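Local coordinates for protein probable porin (Pseudomonas aeruginosa, PDB 2Y0H) that is an OprD-family porin that probably forms a channel across the outer membrane of Pseudomonas aeruginosa, at residues Leu288-Thr293 against Lys363-Thr368; Arg328-Gly333 against Asp339-Arg344; Tyr185-Thr188 against Ser192-Tyr195. All coordinates share one frame; numbering follows the deposited sequence.

Contact 1 of 3, residues Leu288-Thr293 against Lys363-Thr368; sequences LMAYQT and KWRNIT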
loop_
_atom_site.group_PDB
_atom_site.type_symbol
_atom_site.label_atom_id
_atom_site.label_comp_id
_atom_site.label_asym_id
_atom_site.label_seq_id
_atom_site.Cartn_x
_atom_site.Cartn_y
_atom_site.Cartn_z
ATOM N N LEU A 288 -0.956 9.981 -1.530
ATOM C CA LEU A 288 -1.982 8.994 -1.252
ATOM C C LEU A 288 -2.740 9.357 0.013
ATOM O O LEU A 288 -2.133 9.656 1.029
ATOM C CB LEU A 288 -1.348 7.609 -1.076
ATOM C CG LEU A 288 -2.339 6.564 -0.558
ATOM C CD1 LEU A 288 -3.207 6.111 -1.707
ATOM C CD2 LEU A 288 -1.627 5.384 0.090
ATOM N N MET A 289 -4.066 9.308 -0.039
ATOM C CA MET A 289 -4.889 9.636 1.123
ATOM C C MET A 289 -5.835 8.484 1.485
ATOM O O MET A 289 -5.897 7.490 0.775
ATOM C CB MET A 289 -5.680 10.925 0.863
ATOM C CG MET A 289 -4.787 12.146 0.720
ATOM S SD MET A 289 -4.199 12.705 2.337
ATOM C CE MET A 289 -5.664 13.626 2.869
ATOM N N ALA A 290 -6.572 8.623 2.584
ATOM C CA ALA A 290 -7.448 7.548 3.041
ATOM C C ALA A 290 -8.513 7.196 2.005
ATOM O O ALA A 290 -8.832 6.035 1.804
ATOM C CB ALA A 290 -8.092 7.920 4.359
ATOM N N TYR A 291 -9.055 8.208 1.341
ATOM C CA TYR A 291 -10.087 7.992 0.336
ATOM C C TYR A 291 -9.550 8.122 -1.095
ATOM O O TYR A 291 -9.561 7.154 -1.855
ATOM C CB TYR A 291 -11.272 8.937 0.584
ATOM C CG TYR A 291 -12.370 8.861 -0.457
ATOM C CD1 TYR A 291 -12.943 7.642 -0.803
ATOM C CD2 TYR A 291 -12.846 10.010 -1.075
ATOM C CE1 TYR A 291 -13.945 7.569 -1.749
ATOM C CE2 TYR A 291 -13.845 9.950 -2.024
ATOM C CZ TYR A 291 -14.393 8.725 -2.357
ATOM O OH TYR A 291 -15.392 8.652 -3.303
ATOM N N GLN A 292 -9.067 9.305 -1.464
ATOM C CA GLN A 292 -8.558 9.527 -2.825
ATOM C C GLN A 292 -7.050 9.341 -2.964
ATOM O O GLN A 292 -6.292 9.535 -2.005
ATOM C CB GLN A 292 -8.966 10.903 -3.339
ATOM C CG GLN A 292 -10.422 10.965 -3.748
ATOM C CD GLN A 292 -10.762 9.932 -4.814
ATOM O OE1 GLN A 292 -11.564 9.029 -4.588
ATOM N NE2 GLN A 292 -10.147 10.060 -5.975
ATOM N N THR A 293 -6.621 8.950 -4.157
ATOM C CA THR A 293 -5.196 8.756 -4.421
ATOM C C THR A 293 -4.555 9.965 -5.110
ATOM O O THR A 293 -3.335 10.039 -5.199
ATOM C CB THR A 293 -4.917 7.475 -5.263
ATOM O OG1 THR A 293 -5.332 7.682 -6.613
ATOM C CG2 THR A 293 -5.653 6.260 -4.690
ATOM N N LYS A 363 -7.517 2.579 16.217
ATOM C CA LYS A 363 -7.365 3.708 15.302
ATOM C C LYS A 363 -8.698 4.385 15.013
ATOM O O LYS A 363 -9.641 3.746 14.555
ATOM C CB LYS A 363 -6.694 3.283 13.986
ATOM C CG LYS A 363 -6.361 4.470 13.069
ATOM C CD LYS A 363 -5.876 4.034 11.685
ATOM C CE LYS A 363 -4.447 3.562 11.699
ATOM N NZ LYS A 363 -3.505 4.681 11.989
ATOM N N TRP A 364 -8.775 5.679 15.297
ATOM C CA TRP A 364 -9.905 6.481 14.853
ATOM C C TRP A 364 -9.449 7.347 13.690
ATOM O O TRP A 364 -8.465 8.073 13.813
ATOM C CB TRP A 364 -10.445 7.372 15.975
ATOM C CG TRP A 364 -11.423 8.407 15.469
ATOM C CD1 TRP A 364 -12.687 8.180 14.996
ATOM C CD2 TRP A 364 -11.211 9.831 15.370
ATOM N NE1 TRP A 364 -13.273 9.367 14.612
ATOM C CE2 TRP A 364 -12.390 10.395 14.832
ATOM C CE3 TRP A 364 -10.141 10.680 15.687
ATOM C CZ2 TRP A 364 -12.531 11.768 14.609
ATOM C CZ3 TRP A 364 -10.279 12.047 15.459
ATOM C CH2 TRP A 364 -11.465 12.574 14.923
ATOM N N ARG A 365 -10.165 7.259 12.569
ATOM C CA ARG A 365 -9.838 8.023 11.371
ATOM C C ARG A 365 -11.013 8.900 10.971
ATOM O O ARG A 365 -12.130 8.407 10.809
ATOM C CB ARG A 365 -9.531 7.096 10.193
ATOM C CG ARG A 365 -8.667 5.885 10.500
ATOM C CD ARG A 365 -8.076 5.299 9.213
ATOM N NE ARG A 365 -7.137 6.223 8.580
ATOM C CZ ARG A 365 -6.492 5.982 7.443
ATOM N NH1 ARG A 365 -6.686 4.846 6.788
ATOM N NH2 ARG A 365 -5.657 6.886 6.957
ATOM N N ASN A 366 -10.753 10.193 10.795
ATOM C CA ASN A 366 -11.750 11.110 10.266
ATOM C C ASN A 366 -11.380 11.495 8.847
ATOM O O ASN A 366 -10.254 11.928 8.575
ATOM C CB ASN A 366 -11.886 12.355 11.155
ATOM C CG ASN A 366 -13.011 13.290 10.698
ATOM O OD1 ASN A 366 -13.894 12.902 9.929
ATOM N ND2 ASN A 366 -12.981 14.531 11.182
ATOM N N ILE A 367 -12.330 11.332 7.936
ATOM C CA ILE A 367 -12.087 11.615 6.531
ATOM C C ILE A 367 -13.032 12.688 5.997
ATOM O O ILE A 367 -14.247 12.545 6.054
ATOM C CB ILE A 367 -12.230 10.344 5.687
ATOM C CG1 ILE A 367 -11.228 9.297 6.158
ATOM C CG2 ILE A 367 -12.013 10.638 4.219
ATOM C CD1 ILE A 367 -11.307 8.010 5.406
ATOM N N THR A 368 -12.470 13.770 5.481
ATOM C CA THR A 368 -13.293 14.799 4.856
ATOM C C THR A 368 -12.785 15.035 3.443
ATOM O O THR A 368 -11.587 15.253 3.235
ATOM C CB THR A 368 -13.292 16.121 5.657
ATOM O OG1 THR A 368 -13.628 15.858 7.023
ATOM C CG2 THR A 368 -14.313 17.093 5.079
#
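The methyl of Ala-290 packs against the side chains of both Ile-367 and Arg-365. Its CB lies 3.4 Å from CD1 of Ile-367, closer than ordinary van der Waals contact, and 3.7 Å from NH2 of Arg-365. The arginine is met from above: the methyl stands 3.6 Å over one face of the guanidinium, toward its rim, and does not get in the way of NE and NH2, which are hydrogen-bonded elsewhere. The two branches of Ile-367 divide the work. CG1 sits beside the backbone N (chi1 -60°) and carries CD1 out, fully extended, to the alanine; CG2 meets Tyr-291 instead, reaching its CB at 4.1 Å. The tyrosine ring then heads off from the strand, with OE1 of Gln-292 over one of its faces.

No hydrogen bond crosses here. This is a piece of the long loop between strands 259-269 and 300-309, folded in against what is probably the inner wall of the barrel, consistent with the inward-folded loops of porins. Within the loop, Met-289 N bonds to Gln-292 O at 3.0 Å and closes the turn that thrusts Ala-290 forward.

Further out, strand 339-351 holds the turn from beside strand 361-371: the Glu-343 carboxylate accepts the backbone N-H groups of Tyr-291 and Gln-292, and Asn-345 OD1 takes that of Ala-290. Tyr-369 meets the Tyr-291 ring edge-to-face. Arg-365, whose chain bends at chi3 (66°), forms a salt bridge through NH2 with Asp-347, which fixes the guanidinium under the alanine.

Contact 2 of 3, residues Arg328-Gly333 against Asp339-Arg344; sequences RDIDRG and DSEWER. With C8E ((hydroxyethyloxy)tri(ethyloxy)octane), chain L.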
loop_
_atom_site.group_PDB
_atom_site.type_symbol
_atom_site.label_atom_id
_atom_site.label_comp_id
_atom_site.label_asym_id
_atom_site.label_seq_id
_atom_site.Cartn_x
_atom_site.Cartn_y
_atom_site.Cartn_z
ATOM N N ARG A 328 -5.808 19.763 -8.370
ATOM C CA ARG A 328 -6.365 20.644 -9.389
ATOM C C ARG A 328 -5.998 20.162 -10.787
ATOM O O ARG A 328 -5.215 19.215 -10.942
ATOM C CB ARG A 328 -5.825 22.065 -9.193
ATOM C CG ARG A 328 -4.319 22.153 -9.363
ATOM C CD ARG A 328 -3.769 23.523 -8.964
ATOM N NE ARG A 328 -2.384 23.671 -9.407
ATOM C CZ ARG A 328 -1.333 23.189 -8.755
ATOM N NH1 ARG A 328 -1.509 22.520 -7.617
ATOM N NH2 ARG A 328 -0.107 23.365 -9.243
ATOM N N ASP A 329 -6.557 20.828 -11.797
ATOM C CA ASP A 329 -6.274 20.526 -13.204
ATOM C C ASP A 329 -6.721 19.118 -13.589
ATOM O O ASP A 329 -6.159 18.506 -14.504
ATOM C CB ASP A 329 -4.786 20.675 -13.528
ATOM C CG ASP A 329 -4.264 22.087 -13.303
ATOM O OD1 ASP A 329 -5.073 23.007 -13.094
ATOM O OD2 ASP A 329 -3.028 22.274 -13.336
ATOM N N ILE A 330 -7.715 18.585 -12.891
ATOM C CA ILE A 330 -8.187 17.244 -13.229
ATOM C C ILE A 330 -8.923 17.266 -14.567
ATOM O O ILE A 330 -9.914 17.978 -14.732
ATOM C CB ILE A 330 -9.093 16.650 -12.138
ATOM C CG1 ILE A 330 -8.312 16.501 -10.829
ATOM C CG2 ILE A 330 -9.665 15.298 -12.598
ATOM C CD1 ILE A 330 -9.181 16.153 -9.653
ATOM N N ASP A 331 -8.430 16.493 -15.529
ATOM C CA ASP A 331 -9.031 16.486 -16.858
ATOM C C ASP A 331 -10.405 15.824 -16.848
ATOM O O ASP A 331 -10.539 14.663 -16.459
ATOM C CB ASP A 331 -8.118 15.788 -17.872
ATOM C CG ASP A 331 -8.722 15.747 -19.269
ATOM O OD1 ASP A 331 -9.459 16.688 -19.631
ATOM O OD2 ASP A 331 -8.466 14.770 -20.003
ATOM N N ARG A 332 -11.425 16.572 -17.263
ATOM C CA ARG A 332 -12.762 16.007 -17.425
ATOM C C ARG A 332 -13.134 15.833 -18.900
ATOM O O ARG A 332 -14.280 15.540 -19.233
ATOM C CB ARG A 332 -13.812 16.844 -16.690
ATOM C CG ARG A 332 -13.677 16.806 -15.172
ATOM C CD ARG A 332 -14.973 17.215 -14.468
ATOM N NE ARG A 332 -15.419 18.534 -14.903
ATOM C CZ ARG A 332 -16.668 18.821 -15.256
ATOM N NH1 ARG A 332 -17.601 17.882 -15.212
ATOM N NH2 ARG A 332 -16.978 20.051 -15.645
ATOM N N GLY A 333 -12.157 16.023 -19.781
ATOM C CA GLY A 333 -12.313 15.685 -21.185
ATOM C C GLY A 333 -12.752 16.820 -22.087
ATOM O O GLY A 333 -12.401 17.980 -21.860
ATOM N N ASP A 339 -11.712 19.480 -13.100
ATOM C CA ASP A 339 -12.204 19.289 -11.744
ATOM C C ASP A 339 -11.080 19.643 -10.775
ATOM O O ASP A 339 -9.919 19.801 -11.179
ATOM C CB ASP A 339 -12.671 17.847 -11.527
ATOM C CG ASP A 339 -13.683 17.717 -10.395
ATOM O OD1 ASP A 339 -13.926 18.720 -9.683
ATOM O OD2 ASP A 339 -14.243 16.609 -10.222
ATOM N N SER A 340 -11.435 19.781 -9.501
ATOM C CA SER A 340 -10.458 19.947 -8.438
ATOM C C SER A 340 -11.034 19.300 -7.191
ATOM O O SER A 340 -12.246 19.125 -7.080
ATOM C CB SER A 340 -10.155 21.424 -8.188
ATOM O OG SER A 340 -11.348 22.170 -8.031
ATOM N N GLU A 341 -10.168 18.942 -6.254
ATOM C CA GLU A 341 -10.600 18.196 -5.085
ATOM C C GLU A 341 -9.673 18.464 -3.909
ATOM O O GLU A 341 -8.525 18.882 -4.088
ATOM C CB GLU A 341 -10.654 16.687 -5.398
ATOM C CG GLU A 341 -9.292 16.059 -5.736
ATOM C CD GLU A 341 -9.385 14.629 -6.288
ATOM O OE1 GLU A 341 -10.485 14.052 -6.320
ATOM O OE2 GLU A 341 -8.350 14.081 -6.707
ATOM N N TRP A 342 -10.172 18.217 -2.706
ATOM C CA TRP A 342 -9.324 18.226 -1.527
ATOM C C TRP A 342 -9.741 17.159 -0.520
ATOM O O TRP A 342 -10.895 16.730 -0.492
ATOM C CB TRP A 342 -9.274 19.609 -0.872
ATOM C CG TRP A 342 -10.535 20.139 -0.268
ATOM C CD1 TRP A 342 -11.395 21.036 -0.839
ATOM C CD2 TRP A 342 -11.055 19.873 1.052
ATOM N NE1 TRP A 342 -12.424 21.327 0.029
ATOM C CE2 TRP A 342 -12.241 20.628 1.194
ATOM C CE3 TRP A 342 -10.647 19.061 2.111
ATOM C CZ2 TRP A 342 -13.018 20.597 2.356
ATOM C CZ3 TRP A 342 -11.419 19.029 3.272
ATOM C CH2 TRP A 342 -12.592 19.797 3.383
ATOM N N GLU A 343 -8.792 16.723 0.296
ATOM C CA GLU A 343 -9.096 15.752 1.325
ATOM C C GLU A 343 -8.312 16.073 2.585
ATOM O O GLU A 343 -7.157 16.490 2.522
ATOM C CB GLU A 343 -8.784 14.331 0.849
ATOM C CG GLU A 343 -9.263 13.228 1.807
ATOM C CD GLU A 343 -9.115 11.799 1.240
ATOM O OE1 GLU A 343 -9.166 11.628 -0.000
ATOM O OE2 GLU A 343 -8.950 10.851 2.042
ATOM N N ARG A 344 -8.955 15.898 3.727
ATOM C CA ARG A 344 -8.258 15.942 4.992
ATOM C C ARG A 344 -8.439 14.603 5.702
ATOM O O ARG A 344 -9.514 14.019 5.659
ATOM C CB ARG A 344 -8.780 17.088 5.858
ATOM C CG ARG A 344 -8.317 17.031 7.308
ATOM C CD ARG A 344 -7.644 18.328 7.706
ATOM N NE ARG A 344 -8.327 19.475 7.110
ATOM C CZ ARG A 344 -7.960 20.737 7.296
ATOM N NH1 ARG A 344 -6.918 21.006 8.077
ATOM N NH2 ARG A 344 -8.634 21.722 6.710
HETATM C C7 C8E L . -9.961 23.921 -3.481
HETATM C C8 C8E L . -10.671 23.447 -4.747
HETATM O O9 C8E L . -11.413 22.271 -4.472
HETATM C C10 C8E L . -12.555 22.509 -3.665
HETATM C C11 C8E L . -13.781 21.810 -4.251
HETATM O O12 C8E L . -14.963 22.510 -3.920
HETATM O O HOH W 1 -8.439 22.822 -11.461
#
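Ile-330 and Asp-339 form an antiparallel hydrogen-bonded pair, Ile-330 N to Asp-339 O at 3.0 Å and Asp-339 N to Ile-330 O at 2.9 Å, where the segments 328-330 and 339-344 run at 128° between their N-to-C directions. Two residues back on this strand, but one on along the other, Arg-328 comes nearest Ser-340, with Asp-329, in left-handed backbone angles, as the extra residue. Its N is 2.8 Å from a water, which reaches on to Asp-339 O through a weak bond.

Ile-330 and Asp-339 point their side chains the same way, side by side, CB to CB at 3.8 Å. The side chains of Ile-330 and Glu-341 cross at about a right angle, CD1 lying 3.7 Å from OE2. That glutamate gives OE1 to Arg-296 and Tyr-369, partners that hold its buried carboxylate in place.

All this is the closing end of the beta hairpin made by barrel strands 318-330 and 339-351, by strand direction probably on the extracellular side. In the connection, Asp-331 OD1 accepts the N-H of the poorly ordered Gly-333 in an Asx turn. Arg-332 comes back across Asp-339, CD against its CB at 3.8 Å, but the contact is one of carbon: guanidinium and carboxylate planes are 68° apart and their charged atoms do not touch. Arg-332 NE goes to Ala-337 O, and the group makes a cation-pi contact with Tyr-373. Asp-339 OD1 takes the N-H of Ser-340, 2.7 Å away and from above the carboxylate plane, as well as that of Tyr-373.

Ser-340 and Trp-342, alternating with Asp-339 and Glu-341, share the other face, where a detergent molecule lies: its C10 is 3.4 Å from Trp-342 CD1, at the edge of the indole, and its O9 is near Ser-340 OG.

Contact 3 of 3, residues Tyr185-Thr188 against Ser192-Tyr195; sequences YAFT and SASY. With C8E ((hydroxyethyloxy)tri(ethyloxy)octane), chain E.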
loop_
_atom_site.group_PDB
_atom_site.type_symbol
_atom_site.label_atom_id
_atom_site.label_comp_id
_atom_site.label_asym_id
_atom_site.label_seq_id
_atom_site.Cartn_x
_atom_site.Cartn_y
_atom_site.Cartn_z
ATOM N N TYR A 185 19.595 -0.040 -3.937
ATOM C CA TYR A 185 20.967 0.072 -3.474
ATOM C C TYR A 185 21.150 1.200 -2.469
ATOM O O TYR A 185 20.820 2.350 -2.761
ATOM C CB TYR A 185 21.943 0.268 -4.639
ATOM C CG TYR A 185 23.377 0.242 -4.163
ATOM C CD1 TYR A 185 23.901 -0.906 -3.575
ATOM C CD2 TYR A 185 24.196 1.364 -4.262
ATOM C CE1 TYR A 185 25.205 -0.948 -3.113
ATOM C CE2 TYR A 185 25.507 1.332 -3.804
ATOM C CZ TYR A 185 26.004 0.168 -3.232
ATOM O OH TYR A 185 27.298 0.109 -2.770
ATOM N N ALA A 186 21.679 0.865 -1.293
ATOM C CA ALA A 186 22.056 1.873 -0.296
ATOM C C ALA A 186 23.449 2.418 -0.575
ATOM O O ALA A 186 24.443 1.806 -0.196
ATOM C CB ALA A 186 22.004 1.293 1.098
ATOM N N PHE A 187 23.525 3.560 -1.249
ATOM C CA PHE A 187 24.819 4.180 -1.529
ATOM C C PHE A 187 25.548 4.528 -0.232
ATOM O O PHE A 187 26.744 4.278 -0.087
ATOM C CB PHE A 187 24.649 5.425 -2.397
ATOM C CG PHE A 187 24.349 5.119 -3.839
ATOM C CD1 PHE A 187 25.356 4.732 -4.699
ATOM C CD2 PHE A 187 23.061 5.225 -4.332
ATOM C CE1 PHE A 187 25.086 4.455 -6.027
ATOM C CE2 PHE A 187 22.786 4.952 -5.658
ATOM C CZ PHE A 187 23.798 4.565 -6.504
ATOM N N THR A 188 24.812 5.116 0.702
ATOM C CA THR A 188 25.314 5.376 2.044
ATOM C C THR A 188 24.141 5.076 2.952
ATOM O O THR A 188 23.051 4.796 2.460
ATOM C CB THR A 188 25.764 6.841 2.213
ATOM O OG1 THR A 188 24.622 7.687 2.413
ATOM C CG2 THR A 188 26.544 7.310 0.985
ATOM N N SER A 192 19.786 6.087 -0.589
ATOM C CA SER A 192 19.528 4.872 -1.338
ATOM C C SER A 192 18.695 5.161 -2.575
ATOM O O SER A 192 17.963 6.143 -2.630
ATOM C CB SER A 192 18.827 3.839 -0.461
ATOM O OG SER A 192 17.608 4.363 0.014
ATOM N N ALA A 193 18.820 4.300 -3.576
ATOM C CA ALA A 193 18.083 4.467 -4.806
ATOM C C ALA A 193 17.415 3.152 -5.176
ATOM O O ALA A 193 17.904 2.072 -4.827
ATOM C CB ALA A 193 19.014 4.931 -5.915
ATOM N N SER A 194 16.290 3.247 -5.875
ATOM C CA SER A 194 15.530 2.066 -6.253
ATOM C C SER A 194 15.059 2.173 -7.678
ATOM O O SER A 194 14.619 3.235 -8.115
ATOM C CB SER A 194 14.314 1.904 -5.353
ATOM O OG SER A 194 14.714 1.458 -4.082
ATOM N N TYR A 195 15.170 1.077 -8.413
ATOM C CA TYR A 195 14.557 1.012 -9.726
ATOM C C TYR A 195 13.694 -0.239 -9.798
ATOM O O TYR A 195 14.131 -1.311 -9.398
ATOM C CB TYR A 195 15.605 1.005 -10.844
ATOM C CG TYR A 195 15.009 0.625 -12.181
ATOM C CD1 TYR A 195 14.901 -0.708 -12.565
ATOM C CD2 TYR A 195 14.513 1.596 -13.038
ATOM C CE1 TYR A 195 14.332 -1.060 -13.788
ATOM C CE2 TYR A 195 13.946 1.258 -14.260
ATOM C CZ TYR A 195 13.861 -0.063 -14.631
ATOM O OH TYR A 195 13.297 -0.378 -15.847
HETATM C C1 C8E E . 19.232 -2.132 -12.790
HETATM C C2 C8E E . 19.695 -0.728 -12.399
HETATM C C3 C8E E . 19.310 0.336 -13.425
HETATM C C4 C8E E . 18.020 0.005 -14.172
HETATM C C5 C8E E . 18.119 0.437 -15.633
HETATM C C6 C8E E . 16.740 0.616 -16.272
HETATM C C7 C8E E . 16.831 1.035 -17.744
HETATM C C8 C8E E . 15.490 0.850 -18.450
HETATM O O9 C8E E . 15.366 1.730 -19.551
HETATM C C10 C8E E . 14.942 1.080 -20.733
#
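Phe-187 lays its ring back over the hairpin, and its edge meets the neighbouring strand: Ala-193 CB lies in the ring plane, 3.8 Å from CE2. One face of the same ring is taken by the edge of Tyr-185, whose CD2 stands 3.5 Å above the ring centre, while Phe-187 CD1 lies in the plane of the tyrosine. With CG beside the backbone N (chi1 -75°), the phenylalanine folds back to the side where Tyr-185 and Ala-193 both point. Farther along that side, a detergent tail runs over a face of Tyr-195, with its C6 3.4 Å from CZ.

The backbones are the end of a beta hairpin in the barrel wall, strands 178-186 and 191-200, where Phe-187 and Thr-188 opposite Leu-191 make a classic beta bulge. Tyr-185 and Ala-193 are an antiparallel hydrogen-bonded pair: Tyr-185 N to Ala-193 O is 2.8 Å and nearly straight at 168°, and Ala-193 N to Tyr-185 O is 2.9 Å. Tyr-185 O also receives a CA-H contact from Ser-192 at 3.2 Å. Ala-186 and Ser-192 form an antiparallel non-hydrogen-bonded pair, their side chains on the opposite face from the rings.

In the fold
All three contacts belong to one closed antiparallel barrel. Contacts 2 and 3 each tie adjacent strands at the end of a hairpin through paired backbone bonds; contact 1 has none, and sets a loop against a strand by side-chain packing. Contacts 1 and 2 lie on the same side of the chain's centre, about 17 Å between centres, and touch through Glu-343 of 339-344, probably hydrogen-bonded to 288-293. Both are partly buried, with charged side chains whose polar partners lie mostly outside the segments. Contact 3 is a surface contact, its centre about 30 Å from that of contact 1 and about 34 Å from that of contact 2, where Phe-187 and Tyr-185 pack together and no charged side chain takes part. Detergent borders contacts 2 and 3.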